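Local coordinates for protein BRIC1 (Synthetic construct, PDB 6FF6) that is a computationally designed repeat protein built to form a novel, corrugated all-helical architecture, at residues L180-H185 and A232-I237; V136-M141 and D214-Q219; E84-F89 and G93-N98; L42-E47 and E52-I57. All coordinates share one frame; numbering follows the deposited sequence.

Contact 1 (L180-H185 and A232-I237)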
loop_
_atom_site.group_PDB
_atom_site.type_symbol
_atom_site.label_atom_id
_atom_site.label_comp_id
_atom_site.label_asym_id
_atom_site.label_seq_id
_atom_site.Cartn_x
_atom_site.Cartn_y
_atom_site.Cartn_z
ATOM N N LEU A 180 -2.361 21.946 -9.364
ATOM C CA LEU A 180 -3.193 20.970 -10.126
ATOM C C LEU A 180 -4.530 20.710 -9.445
ATOM O O LEU A 180 -5.565 20.635 -10.120
ATOM C CB LEU A 180 -2.452 19.633 -10.400
ATOM C CG LEU A 180 -3.217 18.497 -11.121
ATOM C CD1 LEU A 180 -3.620 18.891 -12.543
ATOM C CD2 LEU A 180 -2.415 17.223 -11.110
ATOM N N GLN A 181 -4.491 20.567 -8.107
ATOM C CA GLN A 181 -5.660 20.297 -7.292
ATOM C C GLN A 181 -6.642 21.416 -7.413
ATOM O O GLN A 181 -7.803 21.150 -7.674
ATOM C CB GLN A 181 -5.259 20.091 -5.834
ATOM C CG GLN A 181 -6.402 19.622 -4.954
ATOM C CD GLN A 181 -6.053 19.686 -3.491
ATOM O OE1 GLN A 181 -5.312 20.577 -3.036
ATOM N NE2 GLN A 181 -6.618 18.765 -2.716
ATOM N N GLU A 182 -6.180 22.663 -7.262
ATOM C CA GLU A 182 -7.027 23.839 -7.348
ATOM C C GLU A 182 -7.710 23.994 -8.693
ATOM O O GLU A 182 -8.913 24.245 -8.715
ATOM C CB GLU A 182 -6.246 25.092 -6.964
ATOM C CG GLU A 182 -5.935 25.167 -5.475
ATOM C CD GLU A 182 -7.114 24.863 -4.570
ATOM O OE1 GLU A 182 -7.213 23.706 -4.099
ATOM O OE2 GLU A 182 -7.957 25.769 -4.361
ATOM N N THR A 183 -6.961 23.812 -9.810
ATOM C CA THR A 183 -7.476 23.913 -11.170
ATOM C C THR A 183 -8.597 22.926 -11.378
ATOM O O THR A 183 -9.662 23.310 -11.854
ATOM C CB THR A 183 -6.359 23.744 -12.205
ATOM O OG1 THR A 183 -5.344 24.697 -11.939
ATOM C CG2 THR A 183 -6.850 23.955 -13.628
ATOM N N THR A 184 -8.351 21.650 -11.031
ATOM C CA THR A 184 -9.321 20.564 -11.130
ATOM C C THR A 184 -10.518 20.799 -10.214
ATOM O O THR A 184 -11.635 20.536 -10.630
ATOM C CB THR A 184 -8.671 19.233 -10.836
ATOM O OG1 THR A 184 -7.889 19.342 -9.660
ATOM C CG2 THR A 184 -7.819 18.732 -11.958
ATOM N N HIS A 185 -10.299 21.322 -8.990
ATOM C CA HIS A 185 -11.392 21.592 -8.052
ATOM C C HIS A 185 -12.372 22.615 -8.589
ATOM O O HIS A 185 -13.582 22.414 -8.476
ATOM C CB HIS A 185 -10.895 22.053 -6.681
ATOM C CG HIS A 185 -11.870 21.770 -5.569
ATOM N ND1 HIS A 185 -13.084 21.120 -5.801
ATOM C CD2 HIS A 185 -11.744 21.979 -4.237
ATOM C CE1 HIS A 185 -13.656 20.984 -4.614
ATOM N NE2 HIS A 185 -12.891 21.485 -3.642
ATOM N N ALA A 232 1.369 31.751 -14.408
ATOM C CA ALA A 232 0.598 32.600 -15.322
ATOM C C ALA A 232 -0.648 31.887 -15.847
ATOM O O ALA A 232 -1.724 32.463 -15.818
ATOM C CB ALA A 232 1.476 33.075 -16.461
ATOM N N SER A 233 -0.509 30.635 -16.270
ATOM C CA SER A 233 -1.611 29.792 -16.747
ATOM C C SER A 233 -2.579 29.489 -15.625
ATOM O O SER A 233 -3.785 29.471 -15.868
ATOM C CB SER A 233 -1.086 28.468 -17.296
ATOM O OG SER A 233 -0.591 28.612 -18.612
ATOM N N PHE A 234 -2.050 29.246 -14.406
ATOM C CA PHE A 234 -2.840 28.935 -13.231
ATOM C C PHE A 234 -3.767 30.077 -12.898
ATOM O O PHE A 234 -4.966 29.843 -12.733
ATOM C CB PHE A 234 -1.939 28.621 -12.035
ATOM C CG PHE A 234 -2.692 28.413 -10.735
ATOM C CD1 PHE A 234 -3.484 27.281 -10.540
ATOM C CD2 PHE A 234 -2.597 29.339 -9.700
ATOM C CE1 PHE A 234 -4.143 27.070 -9.323
ATOM C CE2 PHE A 234 -3.257 29.126 -8.486
ATOM C CZ PHE A 234 -4.032 27.997 -8.310
ATOM N N GLU A 235 -3.224 31.311 -12.830
ATOM C CA GLU A 235 -4.001 32.499 -12.534
ATOM C C GLU A 235 -5.030 32.778 -13.638
ATOM O O GLU A 235 -6.186 33.126 -13.356
ATOM C CB GLU A 235 -3.073 33.698 -12.319
ATOM C CG GLU A 235 -2.206 33.598 -11.069
ATOM C CD GLU A 235 -1.624 34.898 -10.547
ATOM O OE1 GLU A 235 -2.034 35.985 -11.021
ATOM O OE2 GLU A 235 -0.767 34.828 -9.636
ATOM N N TYR A 236 -4.611 32.602 -14.897
ATOM C CA TYR A 236 -5.471 32.811 -16.052
ATOM C C TYR A 236 -6.692 31.868 -15.985
ATOM O O TYR A 236 -7.828 32.351 -16.010
ATOM C CB TYR A 236 -4.669 32.630 -17.367
ATOM C CG TYR A 236 -5.528 32.407 -18.595
ATOM C CD1 TYR A 236 -6.165 33.471 -19.233
ATOM C CD2 TYR A 236 -5.741 31.126 -19.095
ATOM C CE1 TYR A 236 -7.000 33.261 -20.332
ATOM C CE2 TYR A 236 -6.576 30.904 -20.185
ATOM C CZ TYR A 236 -7.198 31.973 -20.806
ATOM O OH TYR A 236 -8.011 31.727 -21.887
ATOM N N ILE A 237 -6.452 30.542 -15.853
ATOM C CA ILE A 237 -7.527 29.559 -15.836
ATOM C C ILE A 237 -8.409 29.669 -14.594
ATOM O O ILE A 237 -9.613 29.452 -14.696
ATOM C CB ILE A 237 -7.019 28.111 -16.086
ATOM C CG1 ILE A 237 -8.119 27.247 -16.708
ATOM C CG2 ILE A 237 -6.383 27.461 -14.865
ATOM C CD1 ILE A 237 -8.458 27.640 -18.167
#

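Contact 2 (V136-M141 and D214-Q219)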
loop_
_atom_site.group_PDB
_atom_site.type_symbol
_atom_site.label_atom_id
_atom_site.label_comp_id
_atom_site.label_asym_id
_atom_site.label_seq_id
_atom_site.Cartn_x
_atom_site.Cartn_y
_atom_site.Cartn_z
ATOM N N VAL A 136 -4.408 9.320 -18.996
ATOM C CA VAL A 136 -5.552 8.620 -19.588
ATOM C C VAL A 136 -6.891 9.278 -19.232
ATOM O O VAL A 136 -7.728 9.488 -20.127
ATOM C CB VAL A 136 -5.536 7.108 -19.270
ATOM C CG1 VAL A 136 -6.752 6.412 -19.866
ATOM C CG2 VAL A 136 -4.255 6.461 -19.790
ATOM N N MET A 137 -7.084 9.629 -17.951
ATOM C CA MET A 137 -8.299 10.320 -17.492
ATOM C C MET A 137 -8.552 11.676 -18.183
ATOM O O MET A 137 -9.709 12.044 -18.408
ATOM C CB MET A 137 -8.300 10.465 -15.977
ATOM C CG MET A 137 -8.679 9.173 -15.297
ATOM S SD MET A 137 -9.185 9.459 -13.593
ATOM C CE MET A 137 -10.110 7.901 -13.221
ATOM N N LEU A 138 -7.484 12.376 -18.567
ATOM C CA LEU A 138 -7.590 13.661 -19.246
ATOM C C LEU A 138 -8.079 13.462 -20.662
ATOM O O LEU A 138 -8.909 14.243 -21.156
ATOM C CB LEU A 138 -6.250 14.416 -19.193
ATOM C CG LEU A 138 -5.855 14.941 -17.793
ATOM C CD1 LEU A 138 -4.423 15.404 -17.759
ATOM C CD2 LEU A 138 -6.795 16.031 -17.334
ATOM N N LYS A 139 -7.629 12.356 -21.290
ATOM C CA LYS A 139 -8.055 11.961 -22.643
ATOM C C LYS A 139 -9.533 11.628 -22.641
ATOM O O LYS A 139 -10.273 12.075 -23.523
ATOM C CB LYS A 139 -7.233 10.783 -23.174
ATOM C CG LYS A 139 -5.869 11.180 -23.723
ATOM C CD LYS A 139 -5.183 10.001 -24.403
ATOM C CE LYS A 139 -3.797 10.349 -24.898
ATOM N NZ LYS A 139 -3.202 9.233 -25.695
ATOM N N VAL A 140 -9.972 10.877 -21.623
ATOM C CA VAL A 140 -11.381 10.513 -21.482
ATOM C C VAL A 140 -12.252 11.780 -21.330
ATOM O O VAL A 140 -13.242 11.935 -22.061
ATOM C CB VAL A 140 -11.602 9.472 -20.360
ATOM C CG1 VAL A 140 -13.089 9.191 -20.147
ATOM C CG2 VAL A 140 -10.855 8.171 -20.668
ATOM N N MET A 141 -11.831 12.699 -20.414
ATOM C CA MET A 141 -12.485 13.984 -20.127
ATOM C C MET A 141 -12.642 14.791 -21.404
ATOM O O MET A 141 -13.752 15.250 -21.700
ATOM C CB MET A 141 -11.655 14.795 -19.122
ATOM C CG MET A 141 -11.911 14.423 -17.687
ATOM S SD MET A 141 -10.871 15.371 -16.514
ATOM C CE MET A 141 -11.841 16.834 -16.338
ATOM N N ASP A 214 -6.083 21.191 -21.189
ATOM C CA ASP A 214 -4.734 21.469 -21.702
ATOM C C ASP A 214 -3.794 21.989 -20.602
ATOM O O ASP A 214 -2.635 21.532 -20.492
ATOM C CB ASP A 214 -4.798 22.432 -22.909
ATOM C CG ASP A 214 -5.537 21.881 -24.134
ATOM O OD1 ASP A 214 -5.697 20.639 -24.236
ATOM O OD2 ASP A 214 -5.941 22.688 -25.000
ATOM N N ILE A 215 -4.316 22.928 -19.770
ATOM C CA ILE A 215 -3.579 23.519 -18.651
ATOM C C ILE A 215 -3.258 22.426 -17.621
ATOM O O ILE A 215 -2.133 22.383 -17.110
ATOM C CB ILE A 215 -4.365 24.698 -17.994
ATOM C CG1 ILE A 215 -4.618 25.891 -18.964
ATOM C CG2 ILE A 215 -3.703 25.166 -16.690
ATOM C CD1 ILE A 215 -3.412 26.576 -19.604
ATOM N N MET A 216 -4.244 21.570 -17.302
ATOM C CA MET A 216 -4.082 20.477 -16.341
ATOM C C MET A 216 -3.022 19.467 -16.806
ATOM O O MET A 216 -2.250 18.978 -15.982
ATOM C CB MET A 216 -5.420 19.790 -16.058
ATOM C CG MET A 216 -6.401 20.679 -15.309
ATOM S SD MET A 216 -8.045 19.971 -14.954
ATOM C CE MET A 216 -8.454 19.237 -16.415
ATOM N N GLN A 217 -2.938 19.223 -18.122
ATOM C CA GLN A 217 -1.930 18.358 -18.735
ATOM C C GLN A 217 -0.531 18.967 -18.573
ATOM O O GLN A 217 0.410 18.266 -18.225
ATOM C CB GLN A 217 -2.226 18.143 -20.225
ATOM C CG GLN A 217 -1.325 17.069 -20.857
ATOM C CD GLN A 217 -1.495 15.686 -20.239
ATOM O OE1 GLN A 217 -2.586 15.102 -20.257
ATOM N NE2 GLN A 217 -0.419 15.134 -19.683
ATOM N N GLU A 218 -0.409 20.283 -18.806
ATOM C CA GLU A 218 0.855 21.020 -18.627
ATOM C C GLU A 218 1.260 20.999 -17.151
ATOM O O GLU A 218 2.456 20.869 -16.851
ATOM C CB GLU A 218 0.720 22.463 -19.096
ATOM C CG GLU A 218 0.528 22.638 -20.593
ATOM C CD GLU A 218 0.251 24.067 -21.039
ATOM O OE1 GLU A 218 0.147 24.964 -20.167
ATOM O OE2 GLU A 218 0.135 24.287 -22.268
ATOM N N GLN A 219 0.257 21.122 -16.229
ATOM C CA GLN A 219 0.495 21.085 -14.777
ATOM C C GLN A 219 1.005 19.698 -14.423
ATOM O O GLN A 219 2.038 19.591 -13.784
ATOM C CB GLN A 219 -0.774 21.436 -13.972
ATOM C CG GLN A 219 -1.127 22.920 -13.970
ATOM C CD GLN A 219 -2.527 23.169 -13.482
ATOM O OE1 GLN A 219 -3.278 22.250 -13.173
ATOM N NE2 GLN A 219 -2.933 24.408 -13.423
#

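Contact 3 (E84-F89 and G93-N98)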
loop_
_atom_site.group_PDB
_atom_site.type_symbol
_atom_site.label_atom_id
_atom_site.label_comp_id
_atom_site.label_asym_id
_atom_site.label_seq_id
_atom_site.Cartn_x
_atom_site.Cartn_y
_atom_site.Cartn_z
ATOM N N GLU A 84 6.896 -2.134 22.615
ATOM C CA GLU A 84 5.883 -2.021 23.654
ATOM C C GLU A 84 5.985 -3.146 24.613
ATOM O O GLU A 84 6.107 -2.885 25.792
ATOM C CB GLU A 84 4.484 -2.005 23.035
ATOM C CG GLU A 84 3.668 -0.799 23.451
ATOM C CD GLU A 84 2.181 -0.891 23.190
ATOM O OE1 GLU A 84 1.734 -1.880 22.566
ATOM O OE2 GLU A 84 1.458 0.035 23.624
ATOM N N ASN A 85 6.001 -4.394 24.107
ATOM C CA ASN A 85 6.113 -5.629 24.882
ATOM C C ASN A 85 7.347 -5.654 25.780
ATOM O O ASN A 85 7.229 -5.926 26.978
ATOM C CB ASN A 85 6.044 -6.873 23.968
ATOM C CG ASN A 85 4.673 -7.109 23.394
ATOM O OD1 ASN A 85 3.660 -6.599 23.897
ATOM N ND2 ASN A 85 4.607 -7.879 22.312
ATOM N N MET A 86 8.515 -5.333 25.206
ATOM C CA MET A 86 9.793 -5.275 25.916
ATOM C C MET A 86 9.741 -4.224 27.040
ATOM O O MET A 86 10.159 -4.506 28.157
ATOM C CB MET A 86 10.912 -4.921 24.937
ATOM C CG MET A 86 11.033 -5.847 23.761
ATOM S SD MET A 86 12.356 -7.024 23.921
ATOM C CE MET A 86 13.785 -5.944 23.598
ATOM N N LEU A 87 9.198 -3.025 26.727
ATOM C CA LEU A 87 9.029 -1.897 27.632
ATOM C C LEU A 87 8.081 -2.230 28.727
ATOM O O LEU A 87 8.279 -1.742 29.830
ATOM C CB LEU A 87 8.474 -0.671 26.919
ATOM C CG LEU A 87 9.403 0.050 25.996
ATOM C CD1 LEU A 87 8.619 0.987 25.070
ATOM C CD2 LEU A 87 10.505 0.734 26.766
ATOM N N ASP A 88 7.010 -3.000 28.432
ATOM C CA ASP A 88 6.032 -3.380 29.441
ATOM C C ASP A 88 6.709 -4.270 30.474
ATOM O O ASP A 88 6.447 -4.097 31.660
ATOM C CB ASP A 88 4.809 -4.064 28.817
ATOM C CG ASP A 88 3.480 -3.320 28.968
ATOM O OD1 ASP A 88 3.305 -2.599 29.989
ATOM O OD2 ASP A 88 2.605 -3.476 28.077
ATOM N N PHE A 89 7.638 -5.158 30.038
ATOM C CA PHE A 89 8.408 -5.980 30.976
ATOM C C PHE A 89 9.382 -5.070 31.753
ATOM O O PHE A 89 9.556 -5.228 32.957
ATOM C CB PHE A 89 9.231 -7.075 30.266
ATOM C CG PHE A 89 8.588 -7.970 29.232
ATOM C CD1 PHE A 89 7.329 -8.529 29.450
ATOM C CD2 PHE A 89 9.268 -8.306 28.061
ATOM C CE1 PHE A 89 6.733 -9.346 28.476
ATOM C CE2 PHE A 89 8.674 -9.128 27.088
ATOM C CZ PHE A 89 7.416 -9.649 27.308
ATOM N N GLY A 93 9.006 -4.488 35.605
ATOM C CA GLY A 93 10.091 -5.139 36.329
ATOM C C GLY A 93 10.283 -6.607 36.019
ATOM O O GLY A 93 11.050 -7.287 36.709
ATOM N N GLU A 94 9.589 -7.106 34.983
ATOM C CA GLU A 94 9.707 -8.493 34.516
ATOM C C GLU A 94 11.062 -8.691 33.791
ATOM O O GLU A 94 11.623 -9.797 33.824
ATOM C CB GLU A 94 8.539 -8.866 33.578
ATOM C CG GLU A 94 7.148 -8.763 34.188
ATOM C CD GLU A 94 6.041 -8.563 33.169
ATOM O OE1 GLU A 94 5.317 -7.549 33.284
ATOM O OE2 GLU A 94 5.899 -9.410 32.254
ATOM N N MET A 95 11.574 -7.614 33.129
ATOM C CA MET A 95 12.856 -7.647 32.425
ATOM C C MET A 95 13.999 -7.021 33.239
ATOM O O MET A 95 13.852 -5.923 33.796
ATOM C CB MET A 95 12.752 -6.977 31.045
ATOM C CG MET A 95 13.840 -7.435 30.054
ATOM S SD MET A 95 13.705 -6.642 28.422
ATOM C CE MET A 95 14.760 -7.654 27.500
ATOM N N GLN A 96 15.143 -7.725 33.293
ATOM C CA GLN A 96 16.348 -7.210 33.934
ATOM C C GLN A 96 17.050 -6.366 32.875
ATOM O O GLN A 96 17.445 -6.906 31.849
ATOM C CB GLN A 96 17.278 -8.355 34.399
ATOM C CG GLN A 96 18.557 -7.877 35.119
ATOM C CD GLN A 96 19.756 -8.774 34.868
ATOM O OE1 GLN A 96 19.895 -9.852 35.461
ATOM N NE2 GLN A 96 20.659 -8.339 33.990
ATOM N N LEU A 97 17.186 -5.054 33.104
ATOM C CA LEU A 97 17.875 -4.161 32.170
ATOM C C LEU A 97 19.393 -4.297 32.286
ATOM O O LEU A 97 19.912 -4.683 33.340
ATOM C CB LEU A 97 17.458 -2.706 32.443
ATOM C CG LEU A 97 16.969 -1.893 31.243
ATOM C CD1 LEU A 97 15.617 -2.402 30.725
ATOM C CD2 LEU A 97 16.859 -0.424 31.605
ATOM N N ASN A 98 20.098 -3.985 31.201
ATOM C CA ASN A 98 21.559 -3.967 31.110
ATOM C C ASN A 98 21.911 -3.226 29.832
ATOM O O ASN A 98 21.000 -2.852 29.089
ATOM C CB ASN A 98 22.187 -5.379 31.167
ATOM C CG ASN A 98 21.766 -6.321 30.068
ATOM O OD1 ASN A 98 21.642 -5.949 28.894
ATOM N ND2 ASN A 98 21.545 -7.580 30.425
#

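Contact 4 (L42-E47 and E52-I57)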
loop_
_atom_site.group_PDB
_atom_site.type_symbol
_atom_site.label_atom_id
_atom_site.label_comp_id
_atom_site.label_asym_id
_atom_site.label_seq_id
_atom_site.Cartn_x
_atom_site.Cartn_y
_atom_site.Cartn_z
ATOM N N LEU A 42 18.569 6.971 26.091
ATOM C CA LEU A 42 19.936 7.347 26.367
ATOM C C LEU A 42 20.115 7.730 27.802
ATOM O O LEU A 42 21.208 7.560 28.339
ATOM C CB LEU A 42 20.368 8.491 25.438
ATOM C CG LEU A 42 20.535 8.132 23.966
ATOM C CD1 LEU A 42 20.813 9.354 23.177
ATOM C CD2 LEU A 42 21.649 7.114 23.760
ATOM N N ASP A 43 19.046 8.221 28.438
ATOM C CA ASP A 43 19.084 8.633 29.849
ATOM C C ASP A 43 18.766 7.529 30.846
ATOM O O ASP A 43 18.735 7.803 32.048
ATOM C CB ASP A 43 18.176 9.846 30.101
ATOM C CG ASP A 43 18.588 11.113 29.385
ATOM O OD1 ASP A 43 19.803 11.280 29.114
ATOM O OD2 ASP A 43 17.701 11.940 29.096
ATOM N N LEU A 44 18.556 6.300 30.378
ATOM C CA LEU A 44 18.271 5.148 31.223
ATOM C C LEU A 44 19.514 4.730 31.971
ATOM O O LEU A 44 20.604 4.725 31.375
ATOM C CB LEU A 44 17.789 3.958 30.384
ATOM C CG LEU A 44 16.355 3.998 29.912
ATOM C CD1 LEU A 44 16.127 2.960 28.861
ATOM C CD2 LEU A 44 15.391 3.763 31.074
ATOM N N VAL A 45 19.348 4.379 33.280
ATOM C CA VAL A 45 20.426 3.875 34.117
ATOM C C VAL A 45 20.292 2.352 34.078
ATOM O O VAL A 45 19.294 1.823 34.560
ATOM C CB VAL A 45 20.457 4.451 35.567
ATOM C CG1 VAL A 45 21.711 3.985 36.323
ATOM C CG2 VAL A 45 20.377 5.977 35.559
ATOM N N PRO A 46 21.263 1.646 33.450
ATOM C CA PRO A 46 21.167 0.168 33.342
ATOM C C PRO A 46 20.996 -0.614 34.653
ATOM O O PRO A 46 20.275 -1.616 34.684
ATOM C CB PRO A 46 22.474 -0.230 32.640
ATOM C CG PRO A 46 22.979 1.019 32.000
ATOM C CD PRO A 46 22.490 2.169 32.812
ATOM N N GLU A 47 21.665 -0.170 35.724
ATOM C CA GLU A 47 21.603 -0.847 37.008
ATOM C C GLU A 47 20.301 -0.568 37.762
ATOM O O GLU A 47 19.743 -1.486 38.372
ATOM C CB GLU A 47 22.827 -0.495 37.852
ATOM C CG GLU A 47 24.118 -1.060 37.286
ATOM C CD GLU A 47 25.243 -1.201 38.290
ATOM O OE1 GLU A 47 24.974 -1.644 39.430
ATOM O OE2 GLU A 47 26.400 -0.885 37.932
ATOM N N GLU A 52 9.808 6.242 35.477
ATOM C CA GLU A 52 9.272 7.454 34.844
ATOM C C GLU A 52 9.778 7.598 33.399
ATOM O O GLU A 52 8.973 7.907 32.513
ATOM C CB GLU A 52 9.569 8.711 35.680
ATOM C CG GLU A 52 8.322 9.451 36.145
ATOM C CD GLU A 52 8.213 9.678 37.642
ATOM O OE1 GLU A 52 9.144 10.284 38.223
ATOM O OE2 GLU A 52 7.189 9.264 38.235
ATOM N N GLN A 53 11.090 7.335 33.156
ATOM C CA GLN A 53 11.691 7.356 31.797
ATOM C C GLN A 53 11.157 6.198 30.983
ATOM O O GLN A 53 10.878 6.370 29.797
ATOM C CB GLN A 53 13.229 7.311 31.839
ATOM C CG GLN A 53 13.867 8.597 32.404
ATOM C CD GLN A 53 15.290 8.446 32.926
ATOM O OE1 GLN A 53 15.760 7.362 33.316
ATOM N NE2 GLN A 53 16.010 9.555 32.973
ATOM N N LEU A 54 10.955 5.031 31.639
ATOM C CA LEU A 54 10.379 3.844 30.997
ATOM C C LEU A 54 8.962 4.103 30.563
ATOM O O LEU A 54 8.590 3.727 29.456
ATOM C CB LEU A 54 10.470 2.601 31.884
ATOM C CG LEU A 54 11.889 2.096 32.125
ATOM C CD1 LEU A 54 11.972 1.259 33.372
ATOM C CD2 LEU A 54 12.435 1.372 30.927
ATOM N N ASN A 55 8.202 4.810 31.400
ATOM C CA ASN A 55 6.829 5.217 31.130
ATOM C C ASN A 55 6.761 6.196 30.000
ATOM O O ASN A 55 5.852 6.084 29.184
ATOM C CB ASN A 55 6.160 5.777 32.367
ATOM C CG ASN A 55 5.516 4.713 33.207
ATOM O OD1 ASN A 55 5.336 3.559 32.791
ATOM N ND2 ASN A 55 5.133 5.084 34.405
ATOM N N ALA A 56 7.739 7.119 29.915
ATOM C CA ALA A 56 7.856 8.097 28.825
ATOM C C ALA A 56 8.080 7.397 27.494
ATOM O O ALA A 56 7.390 7.705 26.527
ATOM C CB ALA A 56 8.988 9.075 29.096
ATOM N N ILE A 57 9.000 6.421 27.451
ATOM C CA ILE A 57 9.285 5.660 26.236
ATOM C C ILE A 57 8.048 4.857 25.837
ATOM O O ILE A 57 7.687 4.788 24.662
ATOM C CB ILE A 57 10.528 4.769 26.438
ATOM C CG1 ILE A 57 11.765 5.613 26.722
ATOM C CG2 ILE A 57 10.761 3.931 25.201
ATOM C CD1 ILE A 57 12.827 4.931 27.520
#

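Contact 1 (L180-H185 and A232-I237)
Thr183 and Phe234 lie closest along two nearly parallel helices, with their CA atoms 7.1 Å apart and the segment axes 22° from each other at a closest approach of 10.5 Å. The contact lays the last helix, 231-247, against helix 178-196. The latter belongs to the second of two regions that match the Hpt family, whose fold is a four-helix bundle. The packing is light, and it is made by two residues on 232-237 and two on 180-185.

Phe234 meets its neighbours with the edge of its ring. Its CG is anti to the backbone N (chi1 175°), which sends the ring out toward the other helix. The CB of Glu182 sits in the ring plane, 3.7 Å from Phe234 CE1. The rest of the Glu182 chain bends at chi2, which turns the carboxylate away from segment 232-237. Next to it on the same ring edge, Thr183 OG1 approaches Phe234 CD1 to 3.5 Å. Threonine and phenylalanine pass alongside, pointing opposite ways.

The Thr183 hydroxyl looks to other partners for its polar bonds. It is hydrogen-bonded to the amide nitrogen of Gln219 on helix 203-224 and to the backbone carbonyl of Ile179. A buried oxygen is thus satisfied while it also lies at an aromatic edge. The threonine methyl serves the apolar side. Ile237 crosses it at about a right angle, and the methyl pair Thr183 CG2 to Ile237 CG2 closes to 3.7 Å.

Contact 2 (V136-M141 and D214-Q219)
Leu138 reaches across to helix 203-224 and puts each of its two methyls on a different residue. CD2 goes to a methionine methyl and CD1 to a glutamine amide. The two helices run antiparallel, 175° apart in direction, and their segment axes come within 10.6 Å.

Met216 points at helix 125-146 and then bends at its last torsion (chi3 -44°). That turn brings its terminal methyl within reach of two partners. Met216 CE lies 3.7 Å from Leu138 CD2, with the two side chains meeting at a slant. The same methyl, Met216 CE, is 4.2 Å from Met141 CE. Met141 is also bent at its thioether, and the two methionines cross at about a right angle.

Gln217 comes from the more exposed side of the same helix. CG is anti to the backbone N, and the chain folds back at chi2 (62°) to lay its amide beside the leucine. The carbonyl oxygen OE1 is 3.1 Å from Leu138 CD1, a short approach of carbon to oxygen. The other end of the amide, Gln217 NE2, is held by two hydrogen bonds, to Asp135 OD1 and Asp221 OD1, one from each helix. These bonds fix which way the amide is turned.

Beside them, Ile168 of helix 155-174 touches Leu138, and Ile161 and Ala164 touch Met141. Another side of helix 125-146 packs on the second subunit, where Val136 meets its Leu111 and Val140 its Leu104. A leucine and methionine interior with a glutamine at its border, between antiparallel helices, fits the four-helix bundle of the Hpt family.

Contact 3 (E84-F89 and G93-N98)
Phe89 holds the tight part of this contact with its backbone oxygen and its CB, where helix 74-92 gives way to the loop 93-98. This is a helix C-terminal cap with a positive-phi glycine just past the helix. Gly93 takes a phi of 103°, a backbone shape that suits glycine. The turn folds the chain back over the carbonyl of Phe89. Phe89 O accepts Gly93 N at 2.8 Å and Met95 N at 3.1 Å. The two donors come from opposite faces of the carbonyl plane. The Met95 bond is nearly straight at its hydrogen (167°), although its nitrogen stands above that plane. Glu94 N adds a weak bond to the same oxygen. Beside the carbonyl, Phe89 CB and Met95 CB pack at 3.6 Å.

The rest is looser. The extended Met95 chain makes only a distant touch, with CE 4.4 Å from Met86 SD. Glu94 is exposed, and its carboxylate reaches the ring edge, with OE2 3.3 Å from Phe89 CD1. Ring and carboxylate are turned 66° from each other. Asp88, also toward the outside, forms salt bridges with Arg91 and Arg92.

Leu87 rests on helix 51-71, while Met86 packs on Phe105 and Met95 on Ile101, both of helix 99-121. The second subunit adds its Ala156 against Phe89 and its Leu147 against Met95.

Contact 4 (L42-E47 and E52-I57)
Leu44 on Leu54 and Ile57 makes this a loop-to-helix contact, placed where helix 23-42 turns over into helix 51-71. It closes one end of the first Hpt-like four-helix bundle. The chain leaves the helix at Asp43 and becomes extended at Leu44 (psi 139°). This brings the leucine over the early turns of the next helix, and the CA atoms of Leu44 and Gln53 lie 7.0 Å apart.

One side of the contact is polar. There Gln53 holds an extended chain toward the loop, and its side-chain amide lies against the backbone and CB of Asp43. The Asp43 carboxylate makes a weak hydrogen bond to Gln39, one turn back on helix 23-42. The aliphatic start of Gln53 also flanks the leucine, with Gln53 CB 4.2 Å from Leu44 CD2.

On the apolar side, the two branches of Leu44 part company. CD2 lies 3.8 Å from Leu54 CD2, and these two leucines cross at about a right angle. Pro49 of the loop touches both of them and Ile102 of helix 99-121 packs on Leu44, while Leu41 of helix 23-42 and Met83 of helix 74-92 border Ile57. All four helices thus meet near this loop. The other branch of Leu44 approaches the isoleucine tip to tip, with Leu44 CD1 4.1 Å from Ile57 CD1.

Contacts 1 and 2 lie on one side of the chain's centre and contacts 3 and 4 on the other, over 50 Å away between centres. Helix 203-224 of contact 2 falls in the chain between helices 178-196 and 231-247 of contact 1, and Ser233 OG lies 3.6 Å from Ile215 CD1. Helices 51-71 (contact 4) and 74-92 (contact 3) are consecutive and touch through Ile57 and Leu87. Contacts 2 and 4 are the more buried: contact 2 packs leucine and methionine, contact 4 leucine and isoleucine, each with a glutamine beside. Contact 1, partly buried, uses an aromatic edge; contact 3, also partly buried, alone spans its segments with backbone hydrogen bonds. Contacts 2 and 3 border the second subunit.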